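Local atomic coordinates of putative aminopeptidase (Leishmania major, PDB entry 5NTH), a protein that probably removes amino-terminal residues from peptides as a manganese-dependent M17-family aminopeptidase, here with the inhibitor actinonin bound. Residues A20-F28 / V231-Y239; I263-A274 / C357-Y368. One frame throughout, in Å; residues are numbered along the deposited sequence.

Contact 1 (A20-F28 / V231-Y239); sequences AYVQTCTNF and VYAEIAAAY
With CG1 of I235 turned beside its own backbone N (chi1 -77°) and the chain extended beyond it, I235 CD1 reaches CB of C25 at 3.6 Å. The Y239 side chain reaches across so that its hydroxyl meets the last turn of helix 12-26. There Y239 OH donates to the carbonyl O of C25, 2.6 Å away and in the carbonyl plane, with a C=O...O angle of 154°; the acceptor lies at the ring's edge. A water completes the clasp, giving one hydrogen to Y239 OH and the other to F28 O just past the helix end. Away from this polar corner the packing is apolar. The Y21 ring crosses I235 at about a right angle, Y21 CE2 to I235 CD1 4.1 Å, while V22 CG2 rests on V231 CG1 at the same separation. At one margin T26 CG2 meets A238 CB at 3.5 Å. Carboxylate atom OE2 of E234 lies 3.5 Å from V22 CG2, its extended chain crossing V22 at about a right angle, and OE1 of the same group forms a salt bridge with R6. The axes of segments 20-26 and 231-239 approach to 9.8 Å at 42°, tying the N-terminal helix to the catalytic domain. The tyrosine hydroxyl thus both donates and accepts, satisfying a carbonyl at the C-terminal end of helix 12-26 inside a largely buried, apolar interface.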
loop_
_atom_site.group_PDB
_atom_site.type_symbol
_atom_site.label_atom_id
_atom_site.label_comp_id
_atom_site.label_asym_id
_atom_site.label_seq_id
_atom_site.Cartn_x
_atom_site.Cartn_y
_atom_site.Cartn_z
ATOM N N ALA A 20 -21.840 9.487 37.678
ATOM C CA ALA A 20 -20.653 9.930 38.410
ATOM C C ALA A 20 -19.659 10.656 37.527
ATOM O O ALA A 20 -19.079 11.651 37.960
ATOM C CB ALA A 20 -19.957 8.752 39.082
ATOM N N TYR A 21 -19.430 10.152 36.320
ATOM C CA TYR A 21 -18.571 10.846 35.353
ATOM C C TYR A 21 -19.111 12.246 35.059
ATOM O O TYR A 21 -18.343 13.212 34.953
ATOM C CB TYR A 21 -18.433 10.079 34.030
ATOM C CG TYR A 21 -17.645 10.857 33.027
ATOM C CD1 TYR A 21 -16.250 10.859 33.051
ATOM C CD2 TYR A 21 -18.291 11.679 32.120
ATOM C CE1 TYR A 21 -15.519 11.634 32.160
ATOM C CE2 TYR A 21 -17.577 12.457 31.210
ATOM C CZ TYR A 21 -16.197 12.421 31.226
ATOM O OH TYR A 21 -15.527 13.196 30.325
ATOM N N VAL A 22 -20.428 12.355 34.929
ATOM C CA VAL A 22 -21.057 13.649 34.684
ATOM C C VAL A 22 -20.702 14.587 35.823
ATOM O O VAL A 22 -20.199 15.680 35.584
ATOM C CB VAL A 22 -22.569 13.499 34.526
ATOM C CG1 VAL A 22 -23.273 14.845 34.560
ATOM C CG2 VAL A 22 -22.876 12.800 33.208
ATOM N N GLN A 23 -20.898 14.130 37.057
ATOM C CA GLN A 23 -20.585 14.952 38.237
ATOM C C GLN A 23 -19.173 15.489 38.259
ATOM O O GLN A 23 -18.950 16.645 38.650
ATOM C CB GLN A 23 -20.845 14.188 39.548
ATOM C CG GLN A 23 -22.309 13.989 39.857
ATOM C CD GLN A 23 -23.105 15.206 39.486
ATOM O OE1 GLN A 23 -23.887 15.187 38.520
ATOM N NE2 GLN A 23 -22.858 16.304 40.198
ATOM N N THR A 24 -18.223 14.665 37.846
ATOM C CA THR A 24 -16.826 15.078 37.921
ATOM C C THR A 24 -16.615 16.199 36.924
ATOM O O THR A 24 -15.814 17.105 37.158
ATOM C CB THR A 24 -15.858 13.938 37.609
ATOM O OG1 THR A 24 -16.030 13.537 36.246
ATOM C CG2 THR A 24 -16.101 12.739 38.548
ATOM N N CYS A 25 -17.358 16.124 35.823
ATOM C CA CYS A 25 -17.360 17.151 34.789
ATOM C C CYS A 25 -18.144 18.429 35.131
ATOM O O CYS A 25 -17.691 19.526 34.830
ATOM C CB CYS A 25 -17.884 16.547 33.483
ATOM S SG CYS A 25 -16.678 15.507 32.660
ATOM N N THR A 26 -19.321 18.282 35.727
ATOM C CA THR A 26 -20.137 19.441 36.073
ATOM C C THR A 26 -19.654 20.226 37.308
ATOM O O THR A 26 -19.890 21.404 37.369
ATOM C CB THR A 26 -21.640 19.110 36.228
ATOM O OG1 THR A 26 -21.858 18.296 37.378
ATOM C CG2 THR A 26 -22.177 18.388 34.996
ATOM N N ASN A 27 -18.988 19.598 38.269
ATOM C CA ASN A 27 -18.386 20.338 39.385
ATOM C C ASN A 27 -16.881 20.542 39.255
ATOM O O ASN A 27 -16.209 20.895 40.226
ATOM C CB ASN A 27 -18.644 19.618 40.707
ATOM C CG ASN A 27 -20.107 19.317 40.920
ATOM O OD1 ASN A 27 -20.500 18.148 40.987
ATOM N ND2 ASN A 27 -20.931 20.369 41.008
ATOM N N PHE A 28 -16.340 20.347 38.063
ATOM C CA PHE A 28 -14.899 20.376 37.884
ATOM C C PHE A 28 -14.261 21.662 38.398
ATOM O O PHE A 28 -14.758 22.743 38.125
ATOM C CB PHE A 28 -14.560 20.207 36.402
ATOM C CG PHE A 28 -13.127 19.973 36.158
ATOM C CD1 PHE A 28 -12.626 18.712 36.218
ATOM C CD2 PHE A 28 -12.276 21.027 35.930
ATOM C CE1 PHE A 28 -11.280 18.487 36.021
ATOM C CE2 PHE A 28 -10.936 20.828 35.731
ATOM C CZ PHE A 28 -10.431 19.549 35.784
ATOM N N VAL A 231 -24.185 12.159 26.671
ATOM C CA VAL A 231 -23.547 12.498 27.917
ATOM C C VAL A 231 -23.033 13.915 27.791
ATOM O O VAL A 231 -23.339 14.749 28.633
ATOM C CB VAL A 231 -22.401 11.527 28.269
ATOM C CG1 VAL A 231 -21.556 12.062 29.432
ATOM C CG2 VAL A 231 -22.974 10.170 28.642
ATOM N N TYR A 232 -22.259 14.166 26.731
ATOM C CA TYR A 232 -21.783 15.502 26.391
ATOM C C TYR A 232 -22.935 16.505 26.452
ATOM O O TYR A 232 -22.760 17.606 26.947
ATOM C CB TYR A 232 -21.196 15.508 24.995
ATOM C CG TYR A 232 -20.193 16.584 24.692
ATOM C CD1 TYR A 232 -20.072 17.739 25.473
ATOM C CD2 TYR A 232 -19.359 16.454 23.588
ATOM C CE1 TYR A 232 -19.142 18.709 25.169
ATOM C CE2 TYR A 232 -18.420 17.416 23.270
ATOM C CZ TYR A 232 -18.308 18.549 24.052
ATOM O OH TYR A 232 -17.354 19.524 23.725
ATOM N N ALA A 233 -24.118 16.121 25.980
ATOM C CA ALA A 233 -25.297 17.015 26.068
ATOM C C ALA A 233 -25.844 17.236 27.488
ATOM O O ALA A 233 -26.272 18.337 27.850
ATOM C CB ALA A 233 -26.415 16.488 25.198
ATOM N N GLU A 234 -25.864 16.183 28.283
ATOM C CA GLU A 234 -26.295 16.319 29.661
ATOM C C GLU A 234 -25.369 17.293 30.447
ATOM O O GLU A 234 -25.823 18.033 31.339
ATOM C CB GLU A 234 -26.325 14.941 30.293
ATOM C CG GLU A 234 -27.075 14.864 31.600
ATOM C CD GLU A 234 -26.915 13.499 32.222
ATOM O OE1 GLU A 234 -27.374 12.495 31.611
ATOM O OE2 GLU A 234 -26.287 13.438 33.299
ATOM N N ILE A 235 -24.084 17.281 30.090
ATOM C CA ILE A 235 -23.084 18.087 30.730
ATOM C C ILE A 235 -23.363 19.530 30.373
ATOM O O ILE A 235 -23.459 20.389 31.256
ATOM C CB ILE A 235 -21.644 17.679 30.329
ATOM C CG1 ILE A 235 -21.211 16.407 31.068
ATOM C CG2 ILE A 235 -20.632 18.753 30.701
ATOM C CD1 ILE A 235 -19.895 15.801 30.604
ATOM N N ALA A 236 -23.506 19.779 29.078
ATOM C CA ALA A 236 -23.826 21.107 28.562
ATOM C C ALA A 236 -25.080 21.680 29.222
ATOM O O ALA A 236 -25.081 22.846 29.613
ATOM C CB ALA A 236 -23.981 21.078 27.048
ATOM N N ALA A 237 -26.115 20.858 29.393
ATOM C CA ALA A 237 -27.299 21.274 30.159
ATOM C C ALA A 237 -26.956 21.747 31.593
ATOM O O ALA A 237 -27.296 22.869 31.965
ATOM C CB ALA A 237 -28.333 20.164 30.195
ATOM N N ALA A 238 -26.251 20.933 32.377
ATOM C CA ALA A 238 -25.880 21.343 33.745
ATOM C C ALA A 238 -25.125 22.676 33.763
ATOM O O ALA A 238 -25.378 23.518 34.608
ATOM C CB ALA A 238 -25.067 20.250 34.454
ATOM N N TYR A 239 -24.197 22.871 32.833
ATOM C CA TYR A 239 -23.466 24.127 32.782
ATOM C C TYR A 239 -24.430 25.258 32.406
ATOM O O TYR A 239 -24.279 26.384 32.871
ATOM C CB TYR A 239 -22.238 24.045 31.856
ATOM C CG TYR A 239 -21.031 23.533 32.592
ATOM C CD1 TYR A 239 -20.357 24.346 33.515
ATOM C CD2 TYR A 239 -20.578 22.228 32.421
ATOM C CE1 TYR A 239 -19.250 23.881 34.226
ATOM C CE2 TYR A 239 -19.464 21.755 33.122
ATOM C CZ TYR A 239 -18.814 22.585 34.032
ATOM O OH TYR A 239 -17.728 22.120 34.738
HETATM O O HOH W 1 -16.242 24.017 36.252
#

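Contact 2 (I263-A274 / C357-Y368); sequences IYAVGKCAQYPA and CLAENAIGPHSY
V266 and Y368 lie side by side in the tight part of this contact: V266 CA sits over one face of the Y368 ring, 4.2 Å from its centroid in a CH-pi contact, and V266 CG2 touches Y368 CZ at 3.8 Å. A chi1 of 83° sets the Y368 ring against the end of helix 261-267. Farther along, G267 CA is 4.0 Å from A359 CB, and A270 CB packs on E360 CB at 3.8 Å. A274 CA approaches L358 O at 3.3 Å in a CA-H...O contact beside strand 349-361. C269 SG settles against G364 CA in the turn that follows the strand. E360, also buried, forms a salt bridge with R369 of a neighbouring subunit.

The outer side is looser. K268 is bent at its last torsion (chi4 85°); its chain lies along the carbonyl of H366, and NZ donates to H366 O at 2.7 Å from above the carbonyl plane, while the exposed imidazole turns away toward Q271 of another subunit. On the inner side, N361 ND2 bonds to T387 O and D303 OD1; the amide, gripped by these two bonds and flanked by V266, is consistent with a second-shell group that helps orient the manganese-binding carboxylate of D303.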
loop_
_atom_site.group_PDB
_atom_site.type_symbol
_atom_site.label_atom_id
_atom_site.label_comp_id
_atom_site.label_asym_id
_atom_site.label_seq_id
_atom_site.Cartn_x
_atom_site.Cartn_y
_atom_site.Cartn_z
ATOM N N ILE A 263 -25.866 17.448 9.316
ATOM C CA ILE A 263 -25.490 16.833 10.574
ATOM C C ILE A 263 -26.330 15.590 10.909
ATOM O O ILE A 263 -25.816 14.650 11.498
ATOM C CB ILE A 263 -25.492 17.824 11.741
ATOM C CG1 ILE A 263 -24.947 17.132 13.000
ATOM C CG2 ILE A 263 -26.888 18.396 11.983
ATOM C CD1 ILE A 263 -24.776 18.058 14.181
ATOM N N TYR A 264 -27.604 15.576 10.543
ATOM C CA TYR A 264 -28.394 14.367 10.718
ATOM C C TYR A 264 -27.815 13.191 9.902
ATOM O O TYR A 264 -27.770 12.058 10.378
ATOM C CB TYR A 264 -29.845 14.592 10.317
ATOM C CG TYR A 264 -30.594 13.302 10.368
ATOM C CD1 TYR A 264 -31.065 12.802 11.571
ATOM C CD2 TYR A 264 -30.768 12.531 9.223
ATOM C CE1 TYR A 264 -31.731 11.584 11.635
ATOM C CE2 TYR A 264 -31.435 11.320 9.274
ATOM C CZ TYR A 264 -31.912 10.852 10.486
ATOM O OH TYR A 264 -32.563 9.647 10.535
ATOM N N ALA A 265 -27.404 13.469 8.664
ATOM C CA ALA A 265 -26.784 12.451 7.812
ATOM C C ALA A 265 -25.542 11.828 8.455
ATOM O O ALA A 265 -25.363 10.597 8.413
ATOM C CB ALA A 265 -26.408 13.049 6.465
ATOM N N VAL A 266 -24.688 12.679 9.034
ATOM C CA VAL A 266 -23.374 12.248 9.532
ATOM C C VAL A 266 -23.529 11.319 10.736
ATOM O O VAL A 266 -22.814 10.288 10.846
ATOM C CB VAL A 266 -22.460 13.447 9.902
ATOM C CG1 VAL A 266 -21.196 12.989 10.618
ATOM C CG2 VAL A 266 -22.036 14.192 8.659
ATOM N N GLY A 267 -24.463 11.689 11.616
ATOM C CA GLY A 267 -24.641 11.014 12.884
ATOM C C GLY A 267 -25.747 9.997 12.959
ATOM O O GLY A 267 -25.966 9.431 14.037
ATOM N N LYS A 268 -26.426 9.742 11.840
ATOM C CA LYS A 268 -27.616 8.876 11.841
ATOM C C LYS A 268 -27.340 7.400 12.105
ATOM O O LYS A 268 -28.226 6.651 12.530
ATOM C CB LYS A 268 -28.430 9.036 10.547
ATOM C CG LYS A 268 -27.890 8.397 9.259
ATOM C CD LYS A 268 -28.764 8.822 8.071
ATOM C CE LYS A 268 -28.224 8.410 6.716
ATOM N NZ LYS A 268 -28.643 7.021 6.401
ATOM N N CYS A 269 -26.104 6.996 11.854
ATOM C CA CYS A 269 -25.701 5.607 12.003
ATOM C C CYS A 269 -25.306 5.235 13.413
ATOM O O CYS A 269 -25.348 4.078 13.776
ATOM C CB CYS A 269 -24.521 5.332 11.103
ATOM S SG CYS A 269 -24.189 3.581 11.027
ATOM N N ALA A 270 -24.912 6.221 14.190
ATOM C CA ALA A 270 -24.316 5.992 15.479
ATOM C C ALA A 270 -25.291 5.415 16.484
ATOM O O ALA A 270 -26.504 5.648 16.417
ATOM C CB ALA A 270 -23.744 7.295 16.015
ATOM N N GLN A 271 -24.730 4.661 17.423
ATOM C CA GLN A 271 -25.451 4.220 18.584
ATOM C C GLN A 271 -26.260 5.381 19.146
ATOM O O GLN A 271 -27.478 5.351 19.086
ATOM C CB GLN A 271 -24.496 3.647 19.631
ATOM C CG GLN A 271 -25.205 3.086 20.854
ATOM C CD GLN A 271 -24.315 2.222 21.728
ATOM O OE1 GLN A 271 -23.093 2.349 21.705
ATOM N NE2 GLN A 271 -24.926 1.335 22.509
ATOM N N TYR A 272 -25.603 6.413 19.658
ATOM C CA TYR A 272 -26.342 7.540 20.232
ATOM C C TYR A 272 -26.395 8.727 19.277
ATOM O O TYR A 272 -25.398 9.017 18.588
ATOM C CB TYR A 272 -25.779 7.935 21.594
ATOM C CG TYR A 272 -25.767 6.757 22.505
ATOM C CD1 TYR A 272 -26.949 6.059 22.778
ATOM C CD2 TYR A 272 -24.571 6.301 23.057
ATOM C CE1 TYR A 272 -26.936 4.948 23.579
ATOM C CE2 TYR A 272 -24.546 5.191 23.880
ATOM C CZ TYR A 272 -25.722 4.511 24.126
ATOM O OH TYR A 272 -25.659 3.405 24.935
ATOM N N PRO A 273 -27.550 9.433 19.249
ATOM C CA PRO A 273 -27.874 10.320 18.121
ATOM C C PRO A 273 -27.187 11.697 18.086
ATOM O O PRO A 273 -26.552 12.114 19.041
ATOM C CB PRO A 273 -29.393 10.466 18.226
ATOM C CG PRO A 273 -29.675 10.300 19.677
ATOM C CD PRO A 273 -28.623 9.411 20.258
ATOM N N ALA A 274 -27.344 12.373 16.958
ATOM C CA ALA A 274 -26.791 13.695 16.766
ATOM C C ALA A 274 -27.523 14.785 17.577
ATOM O O ALA A 274 -28.698 14.644 17.897
ATOM C CB ALA A 274 -26.801 14.040 15.287
ATOM N N CYS A 357 -21.646 21.034 17.636
ATOM C CA CYS A 357 -22.118 20.145 16.582
ATOM C C CYS A 357 -21.817 18.708 16.929
ATOM O O CYS A 357 -20.764 18.217 16.565
ATOM C CB CYS A 357 -21.464 20.504 15.269
ATOM S SG CYS A 357 -21.666 22.238 14.843
ATOM N N LEU A 358 -22.749 18.036 17.603
ATOM C CA LEU A 358 -22.492 16.721 18.204
ATOM C C LEU A 358 -22.939 15.571 17.350
ATOM O O LEU A 358 -24.055 15.613 16.854
ATOM C CB LEU A 358 -23.212 16.586 19.538
ATOM C CG LEU A 358 -22.877 17.681 20.532
ATOM C CD1 LEU A 358 -23.550 17.380 21.850
ATOM C CD2 LEU A 358 -21.374 17.799 20.726
ATOM N N ALA A 359 -22.081 14.542 17.255
ATOM C CA ALA A 359 -22.332 13.335 16.464
ATOM C C ALA A 359 -21.160 12.391 16.551
ATOM O O ALA A 359 -20.035 12.848 16.711
ATOM C CB ALA A 359 -22.532 13.693 15.003
ATOM N N GLU A 360 -21.422 11.082 16.437
ATOM C CA GLU A 360 -20.345 10.111 16.132
ATOM C C GLU A 360 -20.447 9.779 14.667
ATOM O O GLU A 360 -21.537 9.507 14.185
ATOM C CB GLU A 360 -20.417 8.798 16.934
ATOM C CG GLU A 360 -19.361 7.769 16.462
ATOM C CD GLU A 360 -19.151 6.536 17.348
ATOM O OE1 GLU A 360 -19.473 6.603 18.550
ATOM O OE2 GLU A 360 -18.632 5.493 16.847
ATOM N N ASN A 361 -19.315 9.815 13.969
ATOM C CA ASN A 361 -19.213 9.271 12.609
ATOM C C ASN A 361 -18.919 7.757 12.652
ATOM O O ASN A 361 -17.760 7.315 12.768
ATOM C CB ASN A 361 -18.139 10.001 11.799
ATOM C CG ASN A 361 -18.286 9.762 10.303
ATOM O OD1 ASN A 361 -19.337 9.325 9.834
ATOM N ND2 ASN A 361 -17.238 10.047 9.551
ATOM N N ALA A 362 -19.991 6.979 12.579
ATOM C CA ALA A 362 -19.936 5.544 12.794
ATOM C C ALA A 362 -20.182 4.861 11.469
ATOM O O ALA A 362 -20.703 5.478 10.540
ATOM C CB ALA A 362 -20.968 5.121 13.822
ATOM N N ILE A 363 -19.793 3.593 11.388
ATOM C CA ILE A 363 -19.823 2.828 10.123
ATOM C C ILE A 363 -20.843 1.710 10.275
ATOM O O ILE A 363 -20.930 1.091 11.333
ATOM C CB ILE A 363 -18.431 2.295 9.718
ATOM C CG1 ILE A 363 -18.519 1.483 8.412
ATOM C CG2 ILE A 363 -17.826 1.459 10.830
ATOM C CD1 ILE A 363 -17.205 0.883 7.926
ATOM N N GLY A 364 -21.622 1.466 9.222
ATOM C CA GLY A 364 -22.774 0.566 9.316
ATOM C C GLY A 364 -23.785 0.698 8.189
ATOM O O GLY A 364 -23.546 1.414 7.224
ATOM N N PRO A 365 -24.929 -0.001 8.302
ATOM C CA PRO A 365 -25.951 0.031 7.239
ATOM C C PRO A 365 -26.615 1.389 7.056
ATOM O O PRO A 365 -26.864 1.796 5.930
ATOM C CB PRO A 365 -27.000 -0.982 7.722
ATOM C CG PRO A 365 -26.318 -1.792 8.770
ATOM C CD PRO A 365 -25.310 -0.902 9.402
ATOM N N HIS A 366 -26.886 2.067 8.169
ATOM C CA HIS A 366 -27.529 3.390 8.164
ATOM C C HIS A 366 -26.518 4.525 7.857
ATOM O O HIS A 366 -26.873 5.702 7.938
ATOM C CB HIS A 366 -28.271 3.641 9.508
ATOM C CG HIS A 366 -29.358 2.644 9.791
ATOM N ND1 HIS A 366 -30.692 2.988 9.843
ATOM C CD2 HIS A 366 -29.310 1.305 10.010
ATOM C CE1 HIS A 366 -31.419 1.908 10.089
ATOM N NE2 HIS A 366 -30.605 0.874 10.187
ATOM N N SER A 367 -25.276 4.175 7.492
ATOM C CA SER A 367 -24.244 5.156 7.149
ATOM C C SER A 367 -24.506 5.932 5.848
ATOM O O SER A 367 -24.990 5.399 4.845
ATOM C CB SER A 367 -22.863 4.501 7.045
ATOM O OG SER A 367 -22.404 4.075 8.309
ATOM N N TYR A 368 -24.155 7.205 5.898
ATOM C CA TYR A 368 -24.199 8.048 4.739
ATOM C C TYR A 368 -23.002 7.637 3.912
ATOM O O TYR A 368 -21.944 7.347 4.451
ATOM C CB TYR A 368 -24.253 9.540 5.146
ATOM C CG TYR A 368 -22.955 10.274 5.482
ATOM C CD1 TYR A 368 -22.071 9.822 6.469
ATOM C CD2 TYR A 368 -22.655 11.484 4.847
ATOM C CE1 TYR A 368 -20.900 10.541 6.770
ATOM C CE2 TYR A 368 -21.496 12.193 5.129
ATOM C CZ TYR A 368 -20.622 11.725 6.081
ATOM O OH TYR A 368 -19.511 12.470 6.318
HETATM O O HOH W 2 -22.170 6.501 19.605
#

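Contacts 1 and 2 have centres about 22 Å apart and follow one another along the chain, yet they meet directly: Y232 CD2, on the helix of contact 1, packs against L358 CD2 of contact 2 at 3.7 Å. Helix 229-243 therefore bridges the N-terminal helix and the central mixed sheet, on strand 349-361. Their relation to the active site differs. Contact 1 is remote from the metals and actinonin, whereas in contact 2 the N361 side chain comes within about 5 Å of a manganese ion and about 6 Å of actinonin, and that of Y368 within about 3 Å of the metal ligand E390. Contact 2 also faces neighbouring subunits; contact 1 touches none.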